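Long-range contact in receptor-type adenylate cyclase gresag 4.3 (Trypanosoma brucei, PDB 1FX4), which converts ATP to 3',5'-cyclic AMP and diphosphate with magnesium, here as the catalytic domain of a possible membrane receptor: residues H41-Y55 with T59-A73. Residues are numbered along the deposited sequence; the frame is centred on the assembly and turned at random.
With MG (magnesium ion), chain B.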
ATOM      1  N   HIS A  41      16.506  -2.718  -3.292  1.00 18.89           N
ATOM      2  CA  HIS A  41      15.905  -1.388  -3.349  1.00 18.81           C
ATOM      3  C   HIS A  41      15.632  -0.897  -1.926  1.00 19.06           C
ATOM      4  O   HIS A  41      16.028   0.224  -1.570  1.00 18.24           O
ATOM      5  CB  HIS A  41      14.614  -1.481  -4.198  1.00 17.60           C
ATOM      6  CG  HIS A  41      13.622  -0.381  -3.970  1.00 16.30           C
ATOM      7  ND1 HIS A  41      12.709  -0.404  -2.939  1.00 16.49           N
ATOM      8  CD2 HIS A  41      13.305   0.698  -4.728  1.00 16.34           C
ATOM      9  CE1 HIS A  41      11.871   0.610  -3.072  1.00 15.05           C
ATOM     10  NE2 HIS A  41      12.211   1.293  -4.150  1.00 16.39           N
ATOM     11  N   HIS A  42      15.008  -1.744  -1.101  1.00 18.13           N
ATOM     12  CA  HIS A  42      14.713  -1.342   0.286  1.00 19.29           C
ATOM     13  C   HIS A  42      15.981  -1.075   1.097  1.00 19.34           C
ATOM     14  O   HIS A  42      16.040  -0.136   1.890  1.00 18.13           O
ATOM     15  CB  HIS A  42      13.879  -2.391   1.008  1.00 20.39           C
ATOM     16  CG  HIS A  42      12.424  -2.346   0.655  1.00 22.72           C
ATOM     17  ND1 HIS A  42      11.977  -1.962  -0.588  1.00 23.44           N
ATOM     18  CD2 HIS A  42      11.317  -2.605   1.390  1.00 24.88           C
ATOM     19  CE1 HIS A  42      10.656  -1.985  -0.607  1.00 24.69           C
ATOM     20  NE2 HIS A  42      10.229  -2.373   0.583  1.00 25.35           N
ATOM     21  N   ARG A  43      16.984  -1.924   0.917  1.00 20.12           N
ATOM     22  CA  ARG A  43      18.236  -1.739   1.655  1.00 20.46           C
ATOM     23  C   ARG A  43      18.925  -0.438   1.258  1.00 20.26           C
ATOM     24  O   ARG A  43      19.424   0.284   2.112  1.00 20.16           O
ATOM     25  CB  ARG A  43      19.195  -2.911   1.428  1.00 21.39           C
ATOM     26  CG  ARG A  43      18.958  -4.098   2.306  1.00 22.80           C
ATOM     27  CD  ARG A  43      20.186  -5.017   2.309  1.00 23.60           C
ATOM     28  NE  ARG A  43      20.755  -5.183   0.971  1.00 25.35           N
ATOM     29  CZ  ARG A  43      20.295  -6.024   0.045  1.00 25.01           C
ATOM     30  NH1 ARG A  43      19.253  -6.805   0.297  1.00 24.82           N
ATOM     31  NH2 ARG A  43      20.870  -6.054  -1.151  1.00 24.62           N
ATOM     32  N   LEU A  44      18.969  -0.144  -0.041  1.00 19.94           N
ATOM     33  CA  LEU A  44      19.609   1.080  -0.518  1.00 19.81           C
ATOM     34  C   LEU A  44      18.895   2.296   0.035  1.00 20.29           C
ATOM     35  O   LEU A  44      19.529   3.215   0.568  1.00 18.73           O
ATOM     36  CB  LEU A  44      19.613   1.164  -2.046  1.00 20.75           C
ATOM     37  CG  LEU A  44      20.374   0.091  -2.823  1.00 22.51           C
ATOM     38  CD1 LEU A  44      20.191   0.349  -4.315  1.00 23.66           C
ATOM     39  CD2 LEU A  44      21.862   0.138  -2.448  1.00 22.43           C
ATOM     40  N   ILE A  45      17.569   2.307  -0.088  1.00 18.55           N
ATOM     41  CA  ILE A  45      16.814   3.442   0.412  1.00 18.62           C
ATOM     42  C   ILE A  45      16.938   3.636   1.921  1.00 18.92           C
ATOM     43  O   ILE A  45      17.083   4.752   2.386  1.00 18.07           O
ATOM     44  CB  ILE A  45      15.339   3.392  -0.045  1.00 18.35           C
ATOM     45  CG1 ILE A  45      15.303   3.550  -1.570  1.00 17.99           C
ATOM     46  CG2 ILE A  45      14.535   4.472   0.660  1.00 17.69           C
ATOM     47  CD1 ILE A  45      13.897   3.358  -2.194  1.00 20.23           C
ATOM     48  N   ARG A  46      16.901   2.549   2.679  1.00 19.30           N
ATOM     49  CA  ARG A  46      17.032   2.656   4.130  1.00 21.50           C
ATOM     50  C   ARG A  46      18.416   3.159   4.561  1.00 21.79           C
ATOM     51  O   ARG A  46      18.528   3.861   5.562  1.00 22.72           O
ATOM     52  CB  ARG A  46      16.666   1.339   4.805  1.00 21.12           C
ATOM     53  CG  ARG A  46      15.167   1.106   4.749  1.00 21.49           C
ATOM     54  CD  ARG A  46      14.733  -0.243   5.269  1.00 22.53           C
ATOM     55  NE  ARG A  46      13.283  -0.240   5.414  1.00 23.86           N
ATOM     56  CZ  ARG A  46      12.469  -1.237   5.079  1.00 24.83           C
ATOM     57  NH1 ARG A  46      12.948  -2.363   4.571  1.00 24.46           N
ATOM     58  NH2 ARG A  46      11.161  -1.094   5.262  1.00 24.40           N
ATOM     59  N   SER A  47      19.449   2.845   3.779  1.00 22.79           N
ATOM     60  CA  SER A  47      20.801   3.333   4.075  1.00 24.82           C
ATOM     61  C   SER A  47      20.826   4.843   3.885  1.00 24.41           C
ATOM     62  O   SER A  47      21.502   5.558   4.621  1.00 24.54           O
ATOM     63  CB  SER A  47      21.840   2.704   3.136  1.00 25.81           C
ATOM     64  OG  SER A  47      21.871   1.294   3.280  1.00 30.79           O
ATOM     65  N   LEU A  48      20.122   5.317   2.857  1.00 23.29           N
ATOM     66  CA  LEU A  48      20.056   6.742   2.548  1.00 23.09           C
ATOM     67  C   LEU A  48      19.255   7.483   3.610  1.00 22.69           C
ATOM     68  O   LEU A  48      19.622   8.602   4.005  1.00 22.35           O
ATOM     69  CB  LEU A  48      19.434   6.959   1.166  1.00 24.12           C
ATOM     70  CG  LEU A  48      20.338   6.496   0.025  1.00 25.46           C
ATOM     71  CD1 LEU A  48      19.579   6.477  -1.288  1.00 25.52           C
ATOM     72  CD2 LEU A  48      21.539   7.426  -0.061  1.00 25.27           C
ATOM     73  N   ILE A  49      18.141   6.881   4.034  1.00 20.88           N
ATOM     74  CA  ILE A  49      17.312   7.463   5.081  1.00 21.37           C
ATOM     75  C   ILE A  49      18.200   7.705   6.319  1.00 22.89           C
ATOM     76  O   ILE A  49      18.193   8.788   6.901  1.00 23.09           O
ATOM     77  CB  ILE A  49      16.138   6.530   5.450  1.00 20.32           C
ATOM     78  CG1 ILE A  49      15.094   6.535   4.317  1.00 19.60           C
ATOM     79  CG2 ILE A  49      15.475   6.994   6.747  1.00 20.27           C
ATOM     80  CD1 ILE A  49      13.908   5.610   4.565  1.00 18.86           C
ATOM     81  N   THR A  50      18.993   6.705   6.675  1.00 23.97           N
ATOM     82  CA  THR A  50      19.881   6.822   7.835  1.00 26.98           C
ATOM     83  C   THR A  50      20.966   7.866   7.586  1.00 27.50           C
ATOM     84  O   THR A  50      21.193   8.753   8.406  1.00 28.83           O
ATOM     85  CB  THR A  50      20.518   5.455   8.187  1.00 27.35           C
ATOM     86  OG1 THR A  50      19.482   4.528   8.530  1.00 29.42           O
ATOM     87  CG2 THR A  50      21.451   5.587   9.379  1.00 29.26           C
ATOM     88  N   ARG A  51      21.590   7.803   6.420  1.00 28.75           N
ATOM     89  CA  ARG A  51      22.653   8.744   6.067  1.00 29.92           C
ATOM     90  C   ARG A  51      22.222  10.209   6.096  1.00 29.74           C
ATOM     91  O   ARG A  51      22.973  11.080   6.559  1.00 29.24           O
ATOM     92  CB  ARG A  51      23.226   8.378   4.697  1.00 31.79           C
ATOM     93  CG  ARG A  51      24.221   9.350   4.131  1.00 35.70           C
ATOM     94  CD  ARG A  51      25.120   8.621   3.150  1.00 39.17           C
ATOM     95  NE  ARG A  51      25.536   9.478   2.045  1.00 42.50           N
ATOM     96  CZ  ARG A  51      25.949   9.021   0.866  1.00 43.49           C
ATOM     97  NH1 ARG A  51      26.010   7.708   0.641  1.00 44.45           N
ATOM     98  NH2 ARG A  51      26.263   9.877  -0.099  1.00 44.20           N
ATOM     99  N   TYR A  52      21.005  10.486   5.642  1.00 28.21           N
ATOM    100  CA  TYR A  52      20.517  11.853   5.610  1.00 28.19           C
ATOM    101  C   TYR A  52      19.612  12.236   6.769  1.00 28.26           C
ATOM    102  O   TYR A  52      18.956  13.285   6.746  1.00 29.11           O
ATOM    103  CB  TYR A  52      19.887  12.149   4.247  1.00 28.27           C
ATOM    104  CG  TYR A  52      20.934  12.173   3.165  1.00 29.00           C
ATOM    105  CD1 TYR A  52      21.088  11.104   2.281  1.00 29.34           C
ATOM    106  CD2 TYR A  52      21.834  13.242   3.070  1.00 29.90           C
ATOM    107  CE1 TYR A  52      22.111  11.097   1.325  1.00 30.19           C
ATOM    108  CE2 TYR A  52      22.858  13.244   2.129  1.00 29.98           C
ATOM    109  CZ  TYR A  52      22.991  12.171   1.261  1.00 30.79           C
ATOM    110  OH  TYR A  52      24.001  12.174   0.327  1.00 31.77           O
ATOM    111  N   GLU A  53      19.641  11.404   7.810  1.00 28.57           N
ATOM    112  CA  GLU A  53      18.866  11.596   9.031  1.00 28.60           C
ATOM    113  C   GLU A  53      17.395  11.852   8.815  1.00 27.28           C
ATOM    114  O   GLU A  53      16.765  12.638   9.528  1.00 27.07           O
ATOM    115  CB  GLU A  53      19.478  12.695   9.883  1.00 31.14           C
ATOM    116  CG  GLU A  53      20.852  12.329  10.374  1.00 35.85           C
ATOM    117  CD  GLU A  53      21.499  13.475  11.108  1.00 38.81           C
ATOM    118  OE1 GLU A  53      21.182  13.662  12.309  1.00 41.00           O
ATOM    119  OE2 GLU A  53      22.300  14.196  10.475  1.00 40.31           O
ATOM    120  N   CYS A  54      16.849  11.190   7.808  1.00 25.74           N
ATOM    121  CA  CYS A  54      15.442  11.313   7.522  1.00 24.70           C
ATOM    122  C   CYS A  54      14.699  10.274   8.344  1.00 23.87           C
ATOM    123  O   CYS A  54      15.302   9.527   9.118  1.00 24.47           O
ATOM    124  CB  CYS A  54      15.197  11.148   6.023  1.00 24.21           C
ATOM    125  SG  CYS A  54      15.847  12.538   5.073  1.00 25.86           S
ATOM    126  N   TYR A  55      13.389  10.203   8.158  1.00 22.79           N
ATOM    127  CA  TYR A  55      12.582   9.276   8.917  1.00 22.05           C
ATOM    128  C   TYR A  55      11.655   8.475   8.010  1.00 22.06           C
ATOM    129  O   TYR A  55      10.876   9.052   7.242  1.00 20.79           O
ATOM    130  CB  TYR A  55      11.754  10.063   9.928  1.00 22.02           C
ATOM    131  CG  TYR A  55      10.791   9.227  10.735  1.00 23.29           C
ATOM    132  CD1 TYR A  55      11.253   8.363  11.736  1.00 22.49           C
ATOM    133  CD2 TYR A  55       9.415   9.332  10.529  1.00 22.24           C
ATOM    134  CE1 TYR A  55      10.363   7.629  12.515  1.00 22.64           C
ATOM    135  CE2 TYR A  55       8.515   8.594  11.306  1.00 23.27           C
ATOM    136  CZ  TYR A  55       8.996   7.754  12.297  1.00 23.36           C
ATOM    137  OH  TYR A  55       8.104   7.054  13.078  1.00 22.91           O
ATOM    138  N   THR A  59       6.060   2.037   4.534  1.00 25.50           N
ATOM    139  CA  THR A  59       6.344   1.361   3.290  1.00 27.52           C
ATOM    140  C   THR A  59       4.988   0.787   2.827  1.00 27.58           C
ATOM    141  O   THR A  59       4.236   0.252   3.635  1.00 27.28           O
ATOM    142  CB  THR A  59       7.353   0.217   3.565  1.00 29.17           C
ATOM    143  OG1 THR A  59       8.696   0.708   3.408  1.00 31.91           O
ATOM    144  CG2 THR A  59       7.118  -0.945   2.671  1.00 32.27           C
ATOM    145  N   VAL A  60       4.635   1.003   1.564  1.00 26.56           N
ATOM    146  CA  VAL A  60       3.376   0.461   1.028  1.00 26.78           C
ATOM    147  C   VAL A  60       3.794  -0.194  -0.277  1.00 25.71           C
ATOM    148  O   VAL A  60       4.042   0.490  -1.268  1.00 24.56           O
ATOM    149  CB  VAL A  60       2.337   1.560   0.742  1.00 26.81           C
ATOM    150  CG1 VAL A  60       1.028   0.933   0.248  1.00 29.26           C
ATOM    151  CG2 VAL A  60       2.061   2.380   2.005  1.00 28.32           C
ATOM    152  N   GLY A  61       3.907  -1.518  -0.256  1.00 25.75           N
ATOM    153  CA  GLY A  61       4.358  -2.237  -1.437  1.00 26.77           C
ATOM    154  C   GLY A  61       5.810  -1.826  -1.575  1.00 27.51           C
ATOM    155  O   GLY A  61       6.544  -1.836  -0.581  1.00 28.22           O
ATOM    156  N   ASP A  62       6.221  -1.387  -2.757  1.00 27.34           N
ATOM    157  CA  ASP A  62       7.601  -0.950  -2.911  1.00 27.61           C
ATOM    158  C   ASP A  62       7.710   0.560  -2.833  1.00 25.82           C
ATOM    159  O   ASP A  62       8.694   1.151  -3.280  1.00 26.94           O
ATOM    160  CB  ASP A  62       8.208  -1.483  -4.202  1.00 30.22           C
ATOM    161  CG  ASP A  62       7.216  -1.549  -5.329  1.00 32.74           C
ATOM    162  OD1 ASP A  62       6.396  -0.620  -5.471  1.00 36.21           O
ATOM    163  OD2 ASP A  62       7.260  -2.543  -6.079  1.00 35.88           O
ATOM    164  N   SER A  63       6.678   1.183  -2.279  1.00 23.66           N
ATOM    165  CA  SER A  63       6.643   2.627  -2.130  1.00 23.15           C
ATOM    166  C   SER A  63       7.139   3.053  -0.752  1.00 22.12           C
ATOM    167  O   SER A  63       6.819   2.411   0.254  1.00 23.88           O
ATOM    168  CB  SER A  63       5.220   3.138  -2.328  1.00 23.93           C
ATOM    169  OG  SER A  63       5.139   4.514  -2.021  1.00 26.19           O
ATOM    170  N   PHE A  64       7.933   4.118  -0.705  1.00 19.96           N
ATOM    171  CA  PHE A  64       8.428   4.636   0.570  1.00 18.12           C
ATOM    172  C   PHE A  64       7.836   6.011   0.818  1.00 17.93           C
ATOM    173  O   PHE A  64       7.604   6.785  -0.116  1.00 17.20           O
ATOM    174  CB  PHE A  64       9.962   4.802   0.566  1.00 18.53           C
ATOM    175  CG  PHE A  64      10.707   3.602   1.052  1.00 18.90           C
ATOM    176  CD1 PHE A  64      11.042   2.580   0.171  1.00 18.47           C
ATOM    177  CD2 PHE A  64      11.095   3.501   2.385  1.00 19.31           C
ATOM    178  CE1 PHE A  64      11.761   1.463   0.611  1.00 19.86           C
ATOM    179  CE2 PHE A  64      11.817   2.386   2.836  1.00 19.84           C
ATOM    180  CZ  PHE A  64      12.148   1.370   1.949  1.00 19.56           C
ATOM    181  N   MET A  65       7.555   6.291   2.083  1.00 17.10           N
ATOM    182  CA  MET A  65       7.105   7.610   2.483  1.00 17.87           C
ATOM    183  C   MET A  65       8.173   8.002   3.499  1.00 18.08           C
ATOM    184  O   MET A  65       8.381   7.303   4.504  1.00 18.59           O
ATOM    185  CB  MET A  65       5.749   7.568   3.163  1.00 18.79           C
ATOM    186  CG  MET A  65       5.283   8.958   3.572  1.00 20.60           C
ATOM    187  SD  MET A  65       3.690   8.911   4.389  1.00 23.13           S
ATOM    188  CE  MET A  65       3.568  10.628   4.955  1.00 19.78           C
ATOM    189  N   ILE A  66       8.874   9.086   3.207  1.00 18.27           N
ATOM    190  CA  ILE A  66       9.965   9.545   4.057  1.00 18.87           C
ATOM    191  C   ILE A  66       9.721  10.987   4.480  1.00 19.75           C
ATOM    192  O   ILE A  66       9.230  11.796   3.688  1.00 19.50           O
ATOM    193  CB  ILE A  66      11.306   9.437   3.271  1.00 18.82           C
ATOM    194  CG1 ILE A  66      11.537   7.985   2.828  1.00 17.94           C
ATOM    195  CG2 ILE A  66      12.475   9.902   4.125  1.00 19.59           C
ATOM    196  CD1 ILE A  66      12.604   7.824   1.756  1.00 18.46           C
ATOM    197  N   ALA A  67      10.027  11.292   5.740  1.00 19.99           N
ATOM    198  CA  ALA A  67       9.858  12.644   6.258  1.00 21.16           C
ATOM    199  C   ALA A  67      11.230  13.162   6.661  1.00 22.07           C
ATOM    200  O   ALA A  67      12.089  12.387   7.071  1.00 22.36           O
ATOM    201  CB  ALA A  67       8.921  12.646   7.467  1.00 20.91           C
ATOM    202  N   SER A  68      11.421  14.473   6.553  1.00 23.65           N
ATOM    203  CA  SER A  68      12.697  15.090   6.898  1.00 24.53           C
ATOM    204  C   SER A  68      12.476  16.439   7.558  1.00 25.65           C
ATOM    205  O   SER A  68      11.589  17.191   7.165  1.00 25.67           O
ATOM    206  CB  SER A  68      13.546  15.277   5.636  1.00 25.81           C
ATOM    207  OG  SER A  68      14.779  15.923   5.922  1.00 25.45           O
ATOM    208  N   LYS A  69      13.278  16.734   8.580  1.00 26.49           N
ATOM    209  CA  LYS A  69      13.197  18.012   9.282  1.00 27.50           C
ATOM    210  C   LYS A  69      13.917  19.064   8.437  1.00 27.47           C
ATOM    211  O   LYS A  69      13.756  20.262   8.647  1.00 28.73           O
ATOM    212  CB  LYS A  69      13.899  17.918  10.649  1.00 28.86           C
ATOM    213  CG  LYS A  69      13.238  17.005  11.654  1.00 30.98           C
ATOM    214  CD  LYS A  69      14.060  16.939  12.939  1.00 33.28           C
ATOM    215  CE  LYS A  69      13.395  16.020  13.951  1.00 35.12           C
ATOM    216  NZ  LYS A  69      14.241  15.808  15.164  1.00 36.61           N
ATOM    217  N   SER A  70      14.711  18.587   7.482  1.00 27.00           N
ATOM    218  CA  SER A  70      15.503  19.426   6.598  1.00 26.79           C
ATOM    219  C   SER A  70      15.176  19.260   5.112  1.00 26.68           C
ATOM    220  O   SER A  70      15.322  18.171   4.552  1.00 26.05           O
ATOM    221  CB  SER A  70      16.989  19.114   6.824  1.00 27.06           C
ATOM    222  OG  SER A  70      17.785  19.472   5.708  1.00 26.77           O
ATOM    223  N   PRO A  71      14.768  20.351   4.449  1.00 26.79           N
ATOM    224  CA  PRO A  71      14.440  20.296   3.018  1.00 26.70           C
ATOM    225  C   PRO A  71      15.647  19.848   2.197  1.00 26.38           C
ATOM    226  O   PRO A  71      15.525  19.020   1.299  1.00 25.73           O
ATOM    227  CB  PRO A  71      14.085  21.746   2.693  1.00 27.44           C
ATOM    228  CG  PRO A  71      13.504  22.245   3.993  1.00 27.91           C
ATOM    229  CD  PRO A  71      14.459  21.677   5.017  1.00 26.65           C
ATOM    230  N   PHE A  72      16.825  20.361   2.541  1.00 26.03           N
ATOM    231  CA  PHE A  72      18.029  20.011   1.807  1.00 26.96           C
ATOM    232  C   PHE A  72      18.434  18.544   1.940  1.00 25.85           C
ATOM    233  O   PHE A  72      18.896  17.934   0.974  1.00 25.68           O
ATOM    234  CB  PHE A  72      19.203  20.923   2.172  1.00 28.26           C
ATOM    235  CG  PHE A  72      20.320  20.869   1.173  1.00 30.83           C
ATOM    236  CD1 PHE A  72      20.058  21.049  -0.188  1.00 31.84           C
ATOM    237  CD2 PHE A  72      21.620  20.611   1.576  1.00 31.83           C
ATOM    238  CE1 PHE A  72      21.087  20.967  -1.130  1.00 32.54           C
ATOM    239  CE2 PHE A  72      22.647  20.525   0.643  1.00 32.76           C
ATOM    240  CZ  PHE A  72      22.378  20.707  -0.711  1.00 32.86           C
ATOM    241  N   ALA A  73      18.276  17.989   3.138  1.00 24.86           N
ATOM    242  CA  ALA A  73      18.623  16.585   3.374  1.00 23.63           C
ATOM    243  C   ALA A  73      17.707  15.702   2.518  1.00 22.74           C
ATOM    244  O   ALA A  73      18.124  14.666   1.992  1.00 22.14           O
ATOM    245  CB  ALA A  73      18.453  16.243   4.843  1.00 24.05           C
TER
HETATM  246 MG    MG B2001       4.337   0.445  -6.001  1.00 22.90          MG
HETATM  247  O   HOH W   1      10.142   3.147  -4.201  1.00 19.07           O
HETATM  248  O   HOH W   2      16.869  15.166   7.616  1.00 31.23           O
HETATM  249  O   HOH W   3      14.631  14.357   9.685  1.00 27.39           O
HETATM  250  O   HOH W   4       3.131   0.975  -3.881  1.00 36.44           O
HETATM  251  O   HOH W   5       5.051   0.856  -8.313  1.00 43.97           O
HETATM  252  O   HOH W   6       2.327   1.420  -7.003  1.00 37.41           O
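Phe64, Ile66, Ile45 and Ile49 pack helix 34-51 on strand 63-68 of the central sheet in a buried, largely apolar contact. The axes of helix 41-51 and strand 63-68 run nearly parallel, at 9°, and come within 10.5 Å. Phe64 points from the strand toward the helix. Ile45 CG2 sits over the centre of one ring face, 3.8 Å from the Phe64 ring centroid, a CH-pi contact. The ring points an edge at the face of His42, with planes 69° apart. His42 ND1 also shares a hydrogen bond of 2.9 Å with His41 ND1, which would limit the rotation of both imidazoles. Arg46 NE lies at another edge of Phe64, on a chain extended from CG to NE, and Arg46 NH2 forms a salt bridge with Glu56. Further along, Ile49 CD1 meets Ile66 CG1 at 3.8 Å. A Schellman motif with Glu53 at C-prime ends the helix. The chain then turns back, and Tyr55 and Ala67 form an antiparallel hydrogen-bonded pair. At the other end, water 1 links His41 NE2 to Asp62 O. Asp62 OD1 binds magnesium at 2.4 Å, alongside Asp19. This helix-on-hairpin packing, with a metal-binding aspartate in the tight turn, belongs to the class III nucleotidyl cyclase catalytic fold.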